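Local structure of histone acetyltransferase HPA2 and related acetyltransferases (Corynebacterium glutamicum ATCC 13032, 2QEC) at residues M2-L7 / G143-N148; H149-A154 / N173-V178; Y160-S165 / G181-D186. The protein probably transfers an acyl group, most likely acetyl, to an acceptor that is not known, as a member of the GCN5-related N-acetyltransferase (GNAT) family. The protein carries 1 engineered substitution. All blocks are in the same frame, centred on the assembly; numbering follows the deposited sequence. Where two conformers were deposited one is given.

Interaction 1 (M2-L7 / G143-N148); sequences MSPTVL and GSALLN
P4 and V6 meet A145 and L146 in an apolar strand-on-helix contact, where the N-terminal edge strand 5-8 of the GNAT sheet lies beside helix 142-154. Residues two apart on the incoming chain face the helix, while T5 between them points away, the alternation expected of extended backbone. A145 presents a small methyl between them: its CB lies 4.1 Å from P4 CG and 3.8 Å from V6 CG2. P4 O comes within 3.6 Å of A145 CB. A methyl suits this place because it lets the backbones draw close, the CA atoms of P4 and A145 being 6.5 Å apart. V6 straddles the helix surface with its two branches. CG1, anti to the backbone N (chi1 -180°), reaches L146 CD2 at 3.9 Å, whereas CG2 lies against the A145 backbone, 3.7 Å from A145 C. The V6 and L146 side chains cross at about a right angle. Behind them, V6 also rests on A66 and L146 on V131 of the sheet, and T5 and L7 pair with R67 and V65 through backbone hydrogen bonds. Strand and helix share no hydrogen bond: their contact is apolar packing, while sheet bonds hold strand 5-8 in place.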
HETATM    1  N   MSE A   2      33.048 -10.859   6.907  1.00 98.23           N
HETATM    2  CA  MSE A   2      32.702 -12.277   6.564  1.00 96.36           C
HETATM    3  C   MSE A   2      31.270 -12.597   6.997  1.00 90.66           C
HETATM    4  O   MSE A   2      31.024 -13.428   7.874  1.00 90.94           O
HETATM    5  CB  MSE A   2      33.711 -13.260   7.199  1.00100.07           C
HETATM    6  CG  MSE A   2      33.658 -14.700   6.648  1.00103.06           C
HETATM    7 SE   MSE A   2      34.023 -14.854   4.697  0.75132.34          SE
HETATM    8  CE  MSE A   2      32.151 -14.653   3.910  1.00118.85           C
ATOM      9  N   SER A   3      30.319 -11.924   6.369  1.00 83.40           N
ATOM     10  CA  SER A   3      28.920 -12.182   6.653  1.00 77.86           C
ATOM     11  C   SER A   3      28.490 -13.501   5.984  1.00 71.23           C
ATOM     12  O   SER A   3      29.071 -13.917   4.962  1.00 72.34           O
ATOM     13  CB  SER A   3      28.054 -11.016   6.177  1.00 77.46           C
ATOM     14  OG  SER A   3      28.287 -10.750   4.806  1.00 79.87           O
ATOM     15  N   PRO A   4      27.461 -14.155   6.545  1.00 61.74           N
ATOM     16  CA  PRO A   4      27.020 -15.416   5.970  1.00 58.36           C
ATOM     17  C   PRO A   4      26.625 -15.311   4.497  1.00 57.27           C
ATOM     18  O   PRO A   4      26.192 -14.253   4.016  1.00 61.79           O
ATOM     19  CB  PRO A   4      25.820 -15.784   6.827  1.00 58.14           C
ATOM     20  CG  PRO A   4      25.426 -14.549   7.523  1.00 59.22           C
ATOM     21  CD  PRO A   4      26.656 -13.772   7.711  1.00 59.98           C
ATOM     22  N   THR A   5      26.745 -16.427   3.800  1.00 51.93           N
ATOM     23  CA  THR A   5      26.495 -16.455   2.391  0.50 49.31           C
ATOM     24  C   THR A   5      25.103 -17.068   2.145  1.00 46.29           C
ATOM     25  O   THR A   5      24.711 -17.997   2.825  1.00 47.27           O
ATOM     26  CB  THR A   5      27.681 -17.143   1.773  0.50 48.45           C
ATOM     27  OG1 THR A   5      28.796 -16.254   1.941  0.50 48.47           O
ATOM     28  CG2 THR A   5      27.503 -17.438   0.332  0.50 50.19           C
ATOM     29  N   VAL A   6      24.362 -16.486   1.213  1.00 43.55           N
ATOM     30  CA  VAL A   6      22.969 -16.844   1.011  1.00 42.06           C
ATOM     31  C   VAL A   6      22.760 -17.480  -0.350  1.00 40.47           C
ATOM     32  O   VAL A   6      23.203 -16.958  -1.354  1.00 40.38           O
ATOM     33  CB  VAL A   6      22.045 -15.623   1.238  1.00 41.20           C
ATOM     34  CG1 VAL A   6      20.563 -16.024   1.031  1.00 39.54           C
ATOM     35  CG2 VAL A   6      22.215 -15.065   2.661  1.00 42.87           C
ATOM     36  N   LEU A   7      22.083 -18.633  -0.357  1.00 42.74           N
ATOM     37  CA  LEU A   7      21.720 -19.389  -1.550  1.00 39.84           C
ATOM     38  C   LEU A   7      20.342 -20.044  -1.388  1.00 40.48           C
ATOM     39  O   LEU A   7      19.823 -20.199  -0.256  1.00 38.93           O
ATOM     40  CB  LEU A   7      22.708 -20.498  -1.852  1.00 38.24           C
ATOM     41  CG  LEU A   7      24.165 -20.101  -2.132  1.00 41.91           C
ATOM     42  CD1 LEU A   7      25.066 -21.307  -2.079  1.00 40.32           C
ATOM     43  CD2 LEU A   7      24.302 -19.456  -3.471  1.00 43.04           C
ATOM     44  N   GLY A 143      20.376 -12.006   9.424  1.00 40.16           N
ATOM     45  CA  GLY A 143      19.131 -11.402   8.918  1.00 37.60           C
ATOM     46  C   GLY A 143      19.338 -10.407   7.795  1.00 45.26           C
ATOM     47  O   GLY A 143      18.566 -10.338   6.832  1.00 40.98           O
ATOM     48  N   SER A 144      20.399  -9.632   7.928  1.00 48.02           N
ATOM     49  CA  SER A 144      20.755  -8.623   6.936  1.00 48.95           C
ATOM     50  C   SER A 144      21.144  -9.291   5.585  1.00 44.63           C
ATOM     51  O   SER A 144      20.711  -8.869   4.526  1.00 43.26           O
ATOM     52  CB  SER A 144      21.925  -7.806   7.513  1.00 48.39           C
ATOM     53  OG  SER A 144      22.528  -6.954   6.562  1.00 58.01           O
ATOM     54  N   ALA A 145      21.959 -10.336   5.652  1.00 43.15           N
ATOM     55  CA  ALA A 145      22.385 -11.101   4.462  1.00 41.43           C
ATOM     56  C   ALA A 145      21.180 -11.691   3.748  1.00 40.78           C
ATOM     57  O   ALA A 145      21.027 -11.558   2.516  1.00 45.34           O
ATOM     58  CB  ALA A 145      23.398 -12.188   4.874  1.00 39.44           C
ATOM     59  N   LEU A 146      20.243 -12.229   4.519  1.00 41.79           N
ATOM     60  CA  LEU A 146      18.993 -12.756   3.933  1.00 39.24           C
ATOM     61  C   LEU A 146      18.146 -11.730   3.226  1.00 42.57           C
ATOM     62  O   LEU A 146      17.701 -11.939   2.103  1.00 40.27           O
ATOM     63  CB  LEU A 146      18.172 -13.497   4.990  1.00 40.18           C
ATOM     64  CG  LEU A 146      18.813 -14.819   5.432  1.00 38.49           C
ATOM     65  CD1 LEU A 146      18.243 -15.273   6.717  1.00 38.32           C
ATOM     66  CD2 LEU A 146      18.643 -15.892   4.372  1.00 41.55           C
ATOM     67  N   LEU A 147      17.906 -10.612   3.895  1.00 45.60           N
ATOM     68  CA  LEU A 147      17.167  -9.529   3.284  1.00 44.94           C
ATOM     69  C   LEU A 147      17.813  -8.936   2.045  1.00 42.39           C
ATOM     70  O   LEU A 147      17.124  -8.668   1.086  1.00 44.44           O
ATOM     71  CB  LEU A 147      16.903  -8.433   4.306  1.00 49.84           C
ATOM     72  CG  LEU A 147      15.607  -8.799   5.046  1.00 48.67           C
ATOM     73  CD1 LEU A 147      15.790  -8.479   6.490  1.00 64.17           C
ATOM     74  CD2 LEU A 147      14.458  -8.073   4.344  1.00 58.23           C
ATOM     75  N   ASN A 148      19.110  -8.673   2.112  1.00 40.70           N
ATOM     76  CA  ASN A 148      19.851  -8.190   0.962  1.00 43.96           C
ATOM     77  C   ASN A 148      19.759  -9.132  -0.251  1.00 42.80           C
ATOM     78  O   ASN A 148      19.505  -8.674  -1.369  1.00 42.87           O
ATOM     79  CB  ASN A 148      21.302  -7.883   1.352  1.00 45.15           C
ATOM     80  CG  ASN A 148      21.426  -6.594   2.201  1.00 51.38           C
ATOM     81  OD1 ASN A 148      20.543  -5.747   2.205  1.00 51.58           O
ATOM     82  ND2 ASN A 148      22.543  -6.444   2.885  1.00 50.67           N
TER

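Interaction 2 (H149-A154 / N173-V178); sequences HGIARA and NRLGFV. With EDO (1,2-ethanediol), chain J.
The C-terminal half of helix 142-154 meets the turn between helix 166-174 and strand 178-183 through I151, whose side chain touches L175 and F177; strand 159-163 of the GNAT fold joins the two helices. I151 CG1 is anti to the carbonyl carbon (chi1 -69°) and the chain runs on extended, which carries CD1 outward. The methyl lies 4.2 Å from L175 CB, the two side chains crossing at about a right angle. It also reaches F177 CE1 at 4.3 Å, approaching the ring at its edge, near the ring plane. A long branched residue suits this position: the I151 and L175 CA atoms are 8.7 Å apart, and the extended I151 chain carries its terminal methyl into that gap.

The turn is a Schellman motif. G176, at positive phi (98°), is its C-prime residue, with F177 N bonded to Y172 O and G176 N to N173 O; glycine, having no CB to press on the carbonyl O of L175, adopts this backbone angle readily. N173 adds a second clasp: its ND2 donates to F177 O at 2.9 Å, nearly straight at 166°, with the acceptor near the N173 amide plane and the donor in the carbonyl plane. F177 is thus held by its backbone while its ring packs on I159, L161 and M195 of the sheet. Two residues further along helix 142-154, R153 forms a salt bridge with D64 and a cation-pi contact with W79. A bound ethanediol, probably from the crystallisation liquor, sets O1 3.2 Å from R153 O in a weak hydrogen bond, though A154 O competes for the same proton. Across the interface the attraction is purely apolar and modest, whereas hydrogen bonding within the turn positions the surfaces that I151 meets.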
ATOM      1  N   HIS A 149      19.860 -10.427  -0.017  1.00 40.37           N
ATOM      2  CA  HIS A 149      19.690 -11.449  -1.061  1.00 39.56           C
ATOM      3  C   HIS A 149      18.301 -11.347  -1.704  1.00 39.80           C
ATOM      4  O   HIS A 149      18.131 -11.324  -2.939  1.00 39.99           O
ATOM      5  CB  HIS A 149      19.991 -12.878  -0.460  1.00 42.46           C
ATOM      6  CG  HIS A 149      20.049 -13.954  -1.505  1.00 35.78           C
ATOM      7  ND1 HIS A 149      21.177 -14.184  -2.252  1.00 41.29           N
ATOM      8  CD2 HIS A 149      19.066 -14.695  -2.075  1.00 44.89           C
ATOM      9  CE1 HIS A 149      20.922 -15.108  -3.160  1.00 43.57           C
ATOM     10  NE2 HIS A 149      19.645 -15.430  -3.079  1.00 43.19           N
ATOM     11  N   GLY A 150      17.285 -11.195  -0.875  1.00 38.01           N
ATOM     12  CA  GLY A 150      15.910 -11.263  -1.383  1.00 37.17           C
ATOM     13  C   GLY A 150      15.561  -9.983  -2.069  1.00 38.06           C
ATOM     14  O   GLY A 150      14.755  -9.946  -3.053  1.00 40.07           O
ATOM     15  N   ILE A 151      16.107  -8.898  -1.520  1.00 39.79           N
ATOM     16  CA  ILE A 151      15.901  -7.576  -2.171  1.00 39.06           C
ATOM     17  C   ILE A 151      16.564  -7.523  -3.526  1.00 41.85           C
ATOM     18  O   ILE A 151      15.963  -7.055  -4.479  1.00 45.19           O
ATOM     19  CB  ILE A 151      16.362  -6.439  -1.276  1.00 36.53           C
ATOM     20  CG1 ILE A 151      15.418  -6.350  -0.083  1.00 44.38           C
ATOM     21  CG2 ILE A 151      16.322  -5.040  -2.046  1.00 41.58           C
ATOM     22  CD1 ILE A 151      15.946  -5.622   1.075  1.00 44.56           C
ATOM     23  N   ALA A 152      17.764  -8.057  -3.658  1.00 42.23           N
ATOM     24  CA  ALA A 152      18.429  -8.101  -4.971  1.00 43.58           C
ATOM     25  C   ALA A 152      17.654  -8.941  -5.973  1.00 42.56           C
ATOM     26  O   ALA A 152      17.539  -8.571  -7.107  1.00 43.97           O
ATOM     27  CB  ALA A 152      19.830  -8.595  -4.831  1.00 45.20           C
ATOM     28  N   ARG A 153      17.091 -10.061  -5.550  1.00 38.62           N
ATOM     29  CA  ARG A 153      16.239 -10.886  -6.440  1.00 38.59           C
ATOM     30  C   ARG A 153      14.957 -10.185  -6.865  1.00 41.28           C
ATOM     31  O   ARG A 153      14.496 -10.313  -8.011  1.00 40.79           O
ATOM     32  CB  ARG A 153      15.909 -12.212  -5.760  1.00 37.43           C
ATOM     33  CG  ARG A 153      14.996 -13.127  -6.580  1.00 39.80           C
ATOM     34  CD  ARG A 153      14.964 -14.509  -5.955  1.00 41.85           C
ATOM     35  NE  ARG A 153      14.479 -14.288  -4.602  1.00 43.30           N
ATOM     36  CZ  ARG A 153      14.881 -14.924  -3.520  1.00 40.32           C
ATOM     37  NH1 ARG A 153      15.784 -15.932  -3.587  1.00 37.05           N
ATOM     38  NH2 ARG A 153      14.378 -14.546  -2.354  1.00 42.14           N
ATOM     39  N   ALA A 154      14.360  -9.456  -5.945  1.00 43.15           N
ATOM     40  CA  ALA A 154      13.158  -8.724  -6.243  1.00 41.04           C
ATOM     41  C   ALA A 154      13.382  -7.576  -7.236  1.00 46.23           C
ATOM     42  O   ALA A 154      12.462  -7.198  -7.986  1.00 45.77           O
ATOM     43  CB  ALA A 154      12.561  -8.188  -4.942  1.00 44.51           C
ATOM     44  N   ASN A 173      12.828   0.083   7.040  1.00 45.77           N
ATOM     45  CA  ASN A 173      12.809   1.449   6.528  1.00 49.74           C
ATOM     46  C   ASN A 173      14.155   1.896   5.945  1.00 49.04           C
ATOM     47  O   ASN A 173      14.194   2.568   4.931  1.00 51.25           O
ATOM     48  CB  ASN A 173      12.341   2.410   7.627  1.00 51.51           C
ATOM     49  CG  ASN A 173      12.058   3.815   7.130  1.00 52.33           C
ATOM     50  OD1 ASN A 173      12.565   4.761   7.697  1.00 55.66           O
ATOM     51  ND2 ASN A 173      11.190   3.970   6.130  1.00 51.93           N
ATOM     52  N   ARG A 174      15.259   1.534   6.581  1.00 50.81           N
ATOM     53  CA  ARG A 174      16.584   1.868   6.035  1.00 52.63           C
ATOM     54  C   ARG A 174      16.903   1.101   4.726  1.00 53.55           C
ATOM     55  O   ARG A 174      17.726   1.546   3.930  1.00 54.07           O
ATOM     56  CB  ARG A 174      17.665   1.640   7.094  1.00 55.51           C
ATOM     57  CG  ARG A 174      17.663   2.741   8.194  1.00 54.01           C
ATOM     58  CD  ARG A 174      18.888   2.671   9.073  1.00 58.27           C
ATOM     59  NE  ARG A 174      18.988   1.381   9.759  1.00 61.42           N
ATOM     60  CZ  ARG A 174      18.390   1.074  10.914  1.00 67.44           C
ATOM     61  NH1 ARG A 174      17.614   1.960  11.549  1.00 70.98           N
ATOM     62  NH2 ARG A 174      18.565  -0.138  11.439  1.00 66.73           N
ATOM     63  N   LEU A 175      16.240  -0.038   4.509  1.00 50.23           N
ATOM     64  CA  LEU A 175      16.370  -0.807   3.266  1.00 49.78           C
ATOM     65  C   LEU A 175      15.377  -0.425   2.187  1.00 50.73           C
ATOM     66  O   LEU A 175      15.308  -1.096   1.154  1.00 54.38           O
ATOM     67  CB  LEU A 175      16.230  -2.304   3.579  1.00 50.46           C
ATOM     68  CG  LEU A 175      17.284  -2.839   4.523  1.00 51.64           C
ATOM     69  CD1 LEU A 175      16.862  -4.206   5.053  1.00 51.33           C
ATOM     70  CD2 LEU A 175      18.614  -2.932   3.809  1.00 57.63           C
ATOM     71  N   GLY A 176      14.647   0.668   2.397  1.00 49.01           N
ATOM     72  CA  GLY A 176      13.706   1.183   1.407  1.00 47.91           C
ATOM     73  C   GLY A 176      12.237   0.835   1.579  1.00 49.10           C
ATOM     74  O   GLY A 176      11.444   1.184   0.723  1.00 44.27           O
ATOM     75  N   PHE A 177      11.855   0.144   2.651  1.00 48.11           N
ATOM     76  CA  PHE A 177      10.423  -0.058   2.971  1.00 46.88           C
ATOM     77  C   PHE A 177       9.779   1.173   3.597  1.00 43.92           C
ATOM     78  O   PHE A 177      10.335   1.785   4.506  1.00 45.66           O
ATOM     79  CB  PHE A 177      10.242  -1.240   3.920  1.00 47.17           C
ATOM     80  CG  PHE A 177      10.561  -2.571   3.310  1.00 41.73           C
ATOM     81  CD1 PHE A 177      11.886  -2.984   3.143  1.00 46.40           C
ATOM     82  CD2 PHE A 177       9.549  -3.401   2.877  1.00 39.40           C
ATOM     83  CE1 PHE A 177      12.179  -4.203   2.579  1.00 42.95           C
ATOM     84  CE2 PHE A 177       9.818  -4.626   2.342  1.00 40.96           C
ATOM     85  CZ  PHE A 177      11.162  -5.031   2.178  1.00 45.26           C
ATOM     86  N   VAL A 178       8.585   1.536   3.134  1.00 44.38           N
ATOM     87  CA  VAL A 178       7.821   2.616   3.771  1.00 44.32           C
ATOM     88  C   VAL A 178       6.648   2.010   4.568  1.00 45.98           C
ATOM     89  O   VAL A 178       6.189   0.909   4.245  1.00 43.35           O
ATOM     90  CB  VAL A 178       7.267   3.653   2.762  1.00 45.88           C
ATOM     91  CG1 VAL A 178       8.384   4.319   1.983  1.00 44.13           C
ATOM     92  CG2 VAL A 178       6.246   3.044   1.856  1.00 50.73           C
TER
HETATM   93  C1  EDO J 212      12.569  -7.906 -11.250  1.00 52.54           C
HETATM   94  O1  EDO J 212      13.212  -9.046 -10.675  1.00 60.86           O
HETATM   95  C2  EDO J 212      13.497  -7.121 -12.139  1.00 56.11           C
HETATM   96  O2  EDO J 212      14.180  -6.067 -11.437  1.00 51.33           O

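Interaction 3 (Y160-S165 / G181-D186); sequences YLEATS and GYIPSD
Strands 159-163 and 178-183 are not neighbours in the sheet: strand 192-197 runs between them, antiparallel to each, and the nearest CA atoms, those of E162 and I183, stay 8.4 Å apart. Only side chains can therefore span the gap. I183 points toward the other strand and extends its chain, with CG1 anti to the carbonyl carbon (chi1 -66°), to bring CD1 against a polar pair. That methyl lies 3.4 Å from Y160 OH and 3.1 Å from E162 OE2, the latter a tight approach for a carbon and an oxygen. It also lies 3.6 Å from E162 CG, so it meets the aliphatic part of the glutamate as well as the carboxylate. Y160 and I183 reach in from opposite directions, while E162 crosses I183 at about a right angle.

Y160 OH donates to E162 OE2 in a very short hydrogen bond of 2.5 Å, a length at the lower limit whose exact value should carry little weight, and OE2 lies in the plane of the tyrosine ring, at its edge. Alternation along the strand puts these two residues on one side of the sheet. The other carboxylate oxygen, OE1, comes close to E192 OE1, bringing like charges near each other. I183 also packs on F119 and on F123 of the second subunit. The apolar methyl offers the phenol-carboxylate pair no polar partner, and its contact with that pair is by packing alone.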
ATOM      1  N   TYR A 160       6.164  -6.678   0.113  1.00 37.56           N
ATOM      2  CA  TYR A 160       5.361  -6.516   1.342  1.00 38.22           C
ATOM      3  C   TYR A 160       5.943  -7.361   2.493  1.00 40.68           C
ATOM      4  O   TYR A 160       6.429  -8.454   2.269  1.00 38.27           O
ATOM      5  CB  TYR A 160       3.900  -6.944   1.029  1.00 40.03           C
ATOM      6  CG  TYR A 160       2.923  -6.905   2.192  1.00 37.96           C
ATOM      7  CD1 TYR A 160       2.330  -5.743   2.582  1.00 37.10           C
ATOM      8  CD2 TYR A 160       2.648  -8.057   2.936  1.00 37.03           C
ATOM      9  CE1 TYR A 160       1.435  -5.701   3.678  1.00 34.24           C
ATOM     10  CE2 TYR A 160       1.777  -8.029   4.032  1.00 37.70           C
ATOM     11  CZ  TYR A 160       1.150  -6.822   4.374  1.00 38.30           C
ATOM     12  OH  TYR A 160       0.275  -6.754   5.443  1.00 36.96           O
ATOM     13  N   LEU A 161       5.930  -6.819   3.708  1.00 39.58           N
ATOM     14  CA  LEU A 161       6.188  -7.551   4.901  1.00 40.29           C
ATOM     15  C   LEU A 161       5.407  -6.934   6.066  1.00 38.93           C
ATOM     16  O   LEU A 161       4.819  -5.864   5.970  1.00 36.76           O
ATOM     17  CB  LEU A 161       7.706  -7.611   5.208  1.00 40.41           C
ATOM     18  CG  LEU A 161       8.463  -6.281   5.378  1.00 38.18           C
ATOM     19  CD1 LEU A 161       8.214  -5.645   6.754  1.00 41.76           C
ATOM     20  CD2 LEU A 161       9.926  -6.505   5.201  1.00 39.62           C
ATOM     21  N   GLU A 162       5.386  -7.644   7.183  1.00 35.52           N
ATOM     22  CA  GLU A 162       4.747  -7.182   8.413  1.00 34.92           C
ATOM     23  C   GLU A 162       5.755  -7.207   9.511  1.00 41.94           C
ATOM     24  O   GLU A 162       6.188  -8.289   9.905  1.00 39.43           O
ATOM     25  CB  GLU A 162       3.577  -8.091   8.713  1.00 34.90           C
ATOM     26  CG  GLU A 162       2.411  -7.792   7.753  1.00 39.09           C
ATOM     27  CD  GLU A 162       1.390  -8.918   7.636  1.00 49.69           C
ATOM     28  OE1 GLU A 162       1.570  -9.933   8.311  1.00 50.79           O
ATOM     29  OE2 GLU A 162       0.376  -8.756   6.902  1.00 47.02           O
ATOM     30  N   ALA A 163       6.183  -6.037   9.981  1.00 43.21           N
ATOM     31  CA  ALA A 163       7.275  -5.973  10.971  1.00 43.45           C
ATOM     32  C   ALA A 163       6.711  -6.126  12.383  1.00 44.00           C
ATOM     33  O   ALA A 163       5.682  -5.543  12.727  1.00 44.45           O
ATOM     34  CB  ALA A 163       8.064  -4.662  10.822  1.00 43.22           C
ATOM     35  N   THR A 164       7.364  -6.941  13.201  1.00 44.25           N
ATOM     36  CA  THR A 164       6.846  -7.255  14.538  1.00 47.98           C
ATOM     37  C   THR A 164       7.344  -6.378  15.694  1.00 50.11           C
ATOM     38  O   THR A 164       6.848  -6.531  16.826  1.00 48.98           O
ATOM     39  CB  THR A 164       7.151  -8.691  14.892  1.00 50.09           C
ATOM     40  OG1 THR A 164       8.562  -8.910  14.737  1.00 56.07           O
ATOM     41  CG2 THR A 164       6.372  -9.643  13.975  1.00 49.01           C
ATOM     42  N   SER A 165       8.322  -5.501  15.424  1.00 49.90           N
ATOM     43  CA  SER A 165       8.766  -4.469  16.379  1.00 50.36           C
ATOM     44  C   SER A 165       9.136  -3.163  15.656  1.00 50.76           C
ATOM     45  O   SER A 165       9.342  -3.152  14.434  1.00 48.44           O
ATOM     46  CB  SER A 165       9.959  -4.961  17.194  1.00 52.66           C
ATOM     47  OG  SER A 165      11.082  -5.215  16.377  1.00 47.95           O
ATOM     48  N   GLY A 181       0.804   0.713   7.618  1.00 37.04           N
ATOM     49  CA  GLY A 181       0.120   0.993   8.893  1.00 36.36           C
ATOM     50  C   GLY A 181       0.069  -0.257   9.741  1.00 38.64           C
ATOM     51  O   GLY A 181       0.624  -1.285   9.356  1.00 37.59           O
ATOM     52  N   TYR A 182      -0.558  -0.164  10.910  1.00 36.72           N
ATOM     53  CA  TYR A 182      -0.635  -1.308  11.824  1.00 37.22           C
ATOM     54  C   TYR A 182      -1.832  -2.187  11.492  1.00 38.10           C
ATOM     55  O   TYR A 182      -2.908  -1.694  11.152  1.00 37.60           O
ATOM     56  CB  TYR A 182      -0.675  -0.838  13.286  1.00 37.01           C
ATOM     57  CG  TYR A 182       0.651  -0.302  13.747  1.00 35.31           C
ATOM     58  CD1 TYR A 182       1.631  -1.162  14.236  1.00 36.62           C
ATOM     59  CD2 TYR A 182       0.932   1.067  13.666  1.00 43.27           C
ATOM     60  CE1 TYR A 182       2.858  -0.662  14.656  1.00 45.20           C
ATOM     61  CE2 TYR A 182       2.153   1.572  14.083  1.00 42.06           C
ATOM     62  CZ  TYR A 182       3.097   0.720  14.572  1.00 41.31           C
ATOM     63  OH  TYR A 182       4.306   1.220  14.975  1.00 47.79           O
ATOM     64  N   ILE A 183      -1.615  -3.497  11.531  1.00 37.52           N
ATOM     65  CA  ILE A 183      -2.694  -4.474  11.347  1.00 40.40           C
ATOM     66  C   ILE A 183      -3.306  -4.776  12.720  1.00 43.60           C
ATOM     67  O   ILE A 183      -2.583  -5.131  13.663  1.00 44.08           O
ATOM     68  CB  ILE A 183      -2.153  -5.779  10.686  1.00 39.15           C
ATOM     69  CG1 ILE A 183      -1.699  -5.491   9.267  1.00 42.73           C
ATOM     70  CG2 ILE A 183      -3.199  -6.920  10.784  1.00 44.62           C
ATOM     71  CD1 ILE A 183      -0.837  -6.543   8.669  1.00 47.29           C
ATOM     72  N   PRO A 184      -4.637  -4.642  12.843  1.00 49.15           N
ATOM     73  CA  PRO A 184      -5.258  -4.951  14.134  1.00 53.26           C
ATOM     74  C   PRO A 184      -5.060  -6.403  14.529  1.00 57.19           C
ATOM     75  O   PRO A 184      -5.235  -7.281  13.689  1.00 56.22           O
ATOM     76  CB  PRO A 184      -6.748  -4.678  13.904  1.00 52.78           C
ATOM     77  CG  PRO A 184      -6.841  -3.916  12.650  1.00 53.71           C
ATOM     78  CD  PRO A 184      -5.620  -4.210  11.840  1.00 49.63           C
ATOM     79  N   SER A 185      -4.693  -6.635  15.789  1.00 60.72           N
ATOM     80  CA  SER A 185      -4.532  -7.993  16.331  1.00 65.25           C
ATOM     81  C   SER A 185      -5.657  -8.271  17.306  1.00 66.87           C
ATOM     82  O   SER A 185      -6.011  -7.399  18.084  1.00 66.60           O
ATOM     83  CB  SER A 185      -3.175  -8.145  17.048  1.00 66.47           C
ATOM     84  OG  SER A 185      -3.094  -7.342  18.225  1.00 68.05           O
ATOM     85  N   ASP A 186      -6.247  -9.457  17.243  1.00 70.45           N
ATOM     86  CA  ASP A 186      -7.098  -9.914  18.341  1.00 74.59           C
ATOM     87  C   ASP A 186      -6.237 -10.813  19.196  1.00 75.45           C
ATOM     88  O   ASP A 186      -5.203 -11.312  18.728  1.00 77.17           O
ATOM     89  CB  ASP A 186      -8.337 -10.668  17.852  1.00 75.00           C
ATOM     90  CG  ASP A 186      -9.515 -10.522  18.801  1.00 79.05           C
ATOM     91  OD1 ASP A 186     -10.207  -9.477  18.718  1.00 83.80           O
ATOM     92  OD2 ASP A 186      -9.746 -11.441  19.627  1.00 81.93           O
TER

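Helix 142-154 joins interactions 1 and 2, whose centres are about 13 Å apart: V6 CG1 of the first packs 3.3 Å from H149 CG of the second, and N148 OD1 lies 3.8 Å from L175 CD2. Interactions 2 and 3, with centres about 17 Å apart, meet where F177 CE2 touches L161 CD2 at 3.4 Å, and their segments alternate along the chain. Interactions 1 and 3 do not touch, their centres being about 24 Å apart, yet both reach the same sheet, at or near its opposite edges. Interactions 2 and 3 also adjoin the second subunit. The ethanediol at R153 and A154 probably comes from the crystallisation liquor and by itself does not locate the active site.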